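Local structure of Sca-family protein (Rickettsia rickettsii, 4LQ8) at residues 178-183 / 197-202. The protein is a rickettsial surface-antigen family protein, represented here by its N-terminal head domain, and is probably involved in cell adhesion. Residues are numbered along the deposited sequence; the frame is centred on the assembly and turned at random.
Sequences SDLRAT and NETTVK
R181 and E198 face each other as a hydrogen-bonded pair of the antiparallel hairpin formed by strands 180-186 and 192-201. Their backbones are joined twice, R181 N to E198 O at 3.0 Å and E198 N to R181 O at 2.9 Å. On the same face of the sheet the two side chains run side by side, and the carboxylate meets the edge of the guanidinium, the two planes 28° apart. NH1 of R181 forms a salt bridge with OE2 of E198 at 3.1 Å, although the hydrogen bond within it is weak and bent. E198 reaches this place with CG anti to its backbone N (chi1 -178°), while the arginine chain bends at chi3 to bring NH1 alongside. The opposite face carries L180 and T199, a non-hydrogen-bonded pair. There CD2 of L180 lies 3.3 Å from OG1 of T199 and also touches the N197 amide, at 3.9 Å from ND2. Where strand 180-186 begins, T200 N gives a nearly straight bond of 2.8 Å to D179 O, continuing the backbone ladder into the residues just before the strand. L180 CA adds a CA-H...O contact to E198 O.

Further out, W171 packs against both R181 and E198, and R222 of the adjoining strand 215-224, the stronger partner, forms a salt bridge to the same E198 OE2. The carboxylate of the buried E198 is thus shared by two arginines, R181 and R222, which would probably favour its ionised form and tie the hairpin to the next strand of the antiparallel sheet by charge as well as by backbone bonds.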
loop_
_atom_site.group_PDB
_atom_site.type_symbol
_atom_site.label_atom_id
_atom_site.label_comp_id
_atom_site.label_asym_id
_atom_site.label_seq_id
_atom_site.Cartn_x
_atom_site.Cartn_y
_atom_site.Cartn_z
ATOM N N SER A 178 -5.926 -2.557 26.698
ATOM C CA SER A 178 -7.183 -2.464 25.935
ATOM C C SER A 178 -7.037 -1.989 24.467
ATOM O O SER A 178 -7.888 -2.310 23.642
ATOM C CB SER A 178 -8.181 -1.576 26.672
ATOM O OG SER A 178 -7.676 -0.259 26.808
ATOM N N ASP A 179 -5.978 -1.234 24.153
ATOM C CA ASP A 179 -5.729 -0.705 22.804
ATOM C C ASP A 179 -4.843 -1.636 21.953
ATOM O O ASP A 179 -4.474 -1.271 20.845
ATOM C CB ASP A 179 -5.079 0.693 22.918
ATOM C CG ASP A 179 -3.760 0.771 23.699
ATOM O OD1 ASP A 179 -3.463 -0.158 24.466
ATOM O OD2 ASP A 179 -3.035 1.774 23.544
ATOM N N LEU A 180 -4.482 -2.817 22.468
ATOM C CA LEU A 180 -3.586 -3.709 21.719
ATOM C C LEU A 180 -4.168 -5.043 21.371
ATOM O O LEU A 180 -4.969 -5.609 22.132
ATOM C CB LEU A 180 -2.246 -3.938 22.459
ATOM C CG LEU A 180 -1.433 -2.696 22.904
ATOM C CD1 LEU A 180 -0.225 -3.114 23.773
ATOM C CD2 LEU A 180 -0.929 -1.874 21.696
ATOM N N ARG A 181 -3.732 -5.554 20.199
ATOM C CA ARG A 181 -3.967 -6.905 19.716
ATOM C C ARG A 181 -2.646 -7.341 19.124
ATOM O O ARG A 181 -1.841 -6.506 18.711
ATOM C CB ARG A 181 -5.066 -7.018 18.655
ATOM C CG ARG A 181 -6.497 -6.883 19.145
ATOM C CD ARG A 181 -7.265 -6.348 17.959
ATOM N NE ARG A 181 -8.206 -7.298 17.426
ATOM C CZ ARG A 181 -8.642 -7.337 16.175
ATOM N NH1 ARG A 181 -8.150 -6.504 15.259
ATOM N NH2 ARG A 181 -9.529 -8.240 15.812
ATOM N N ALA A 182 -2.416 -8.645 19.091
ATOM C CA ALA A 182 -1.190 -9.205 18.564
ATOM C C ALA A 182 -1.482 -10.497 17.859
ATOM O O ALA A 182 -2.482 -11.153 18.164
ATOM C CB ALA A 182 -0.189 -9.436 19.691
ATOM N N THR A 183 -0.632 -10.855 16.895
ATOM C CA THR A 183 -0.727 -12.131 16.185
ATOM C C THR A 183 0.665 -12.707 15.972
ATOM O O THR A 183 1.555 -12.017 15.476
ATOM C CB THR A 183 -1.598 -12.058 14.905
ATOM O OG1 THR A 183 -1.875 -13.384 14.456
ATOM C CG2 THR A 183 -0.969 -11.234 13.776
ATOM N N ASN A 197 2.156 -6.424 16.130
ATOM C CA ASN A 197 1.471 -5.626 17.140
ATOM C C ASN A 197 0.529 -4.634 16.462
ATOM O O ASN A 197 0.964 -3.866 15.623
ATOM C CB ASN A 197 2.478 -4.862 18.017
ATOM C CG ASN A 197 1.826 -4.132 19.161
ATOM O OD1 ASN A 197 1.288 -4.745 20.099
ATOM N ND2 ASN A 197 1.773 -2.804 19.055
ATOM N N GLU A 198 -0.745 -4.654 16.833
ATOM C CA GLU A 198 -1.749 -3.727 16.318
ATOM C C GLU A 198 -2.154 -2.794 17.477
ATOM O O GLU A 198 -2.695 -3.262 18.481
ATOM C CB GLU A 198 -2.970 -4.502 15.797
ATOM C CG GLU A 198 -4.055 -3.629 15.193
ATOM C CD GLU A 198 -5.428 -4.264 15.259
ATOM O OE1 GLU A 198 -5.942 -4.433 16.388
ATOM O OE2 GLU A 198 -5.989 -4.603 14.196
ATOM N N THR A 199 -1.910 -1.481 17.313
ATOM C CA THR A 199 -2.285 -0.467 18.297
ATOM C C THR A 199 -3.488 0.268 17.753
ATOM O O THR A 199 -3.406 0.832 16.661
ATOM C CB THR A 199 -1.119 0.519 18.572
ATOM O OG1 THR A 199 0.034 -0.230 18.945
ATOM C CG2 THR A 199 -1.453 1.541 19.690
ATOM N N THR A 200 -4.603 0.259 18.499
ATOM C CA THR A 200 -5.796 1.009 18.106
ATOM C C THR A 200 -5.746 2.350 18.885
ATOM O O THR A 200 -5.531 2.348 20.087
ATOM C CB THR A 200 -7.068 0.199 18.387
ATOM O OG1 THR A 200 -7.091 -0.912 17.514
ATOM C CG2 THR A 200 -8.345 1.004 18.175
ATOM N N VAL A 201 -5.906 3.482 18.183
ATOM C CA VAL A 201 -5.920 4.793 18.815
ATOM C C VAL A 201 -7.380 5.250 18.808
ATOM O O VAL A 201 -7.964 5.429 17.742
ATOM C CB VAL A 201 -4.968 5.796 18.100
ATOM C CG1 VAL A 201 -4.961 7.152 18.814
ATOM C CG2 VAL A 201 -3.547 5.238 18.007
ATOM N N LYS A 202 -7.972 5.399 19.997
ATOM C CA LYS A 202 -9.380 5.762 20.207
ATOM C C LYS A 202 -9.490 7.075 20.965
ATOM O O LYS A 202 -10.603 7.540 21.195
ATOM C CB LYS A 202 -10.069 4.683 21.084
ATOM C CG LYS A 202 -10.364 3.361 20.400
ATOM C CD LYS A 202 -11.231 2.463 21.290
ATOM C CE LYS A 202 -10.442 1.513 22.175
ATOM N NZ LYS A 202 -9.967 0.310 21.432
#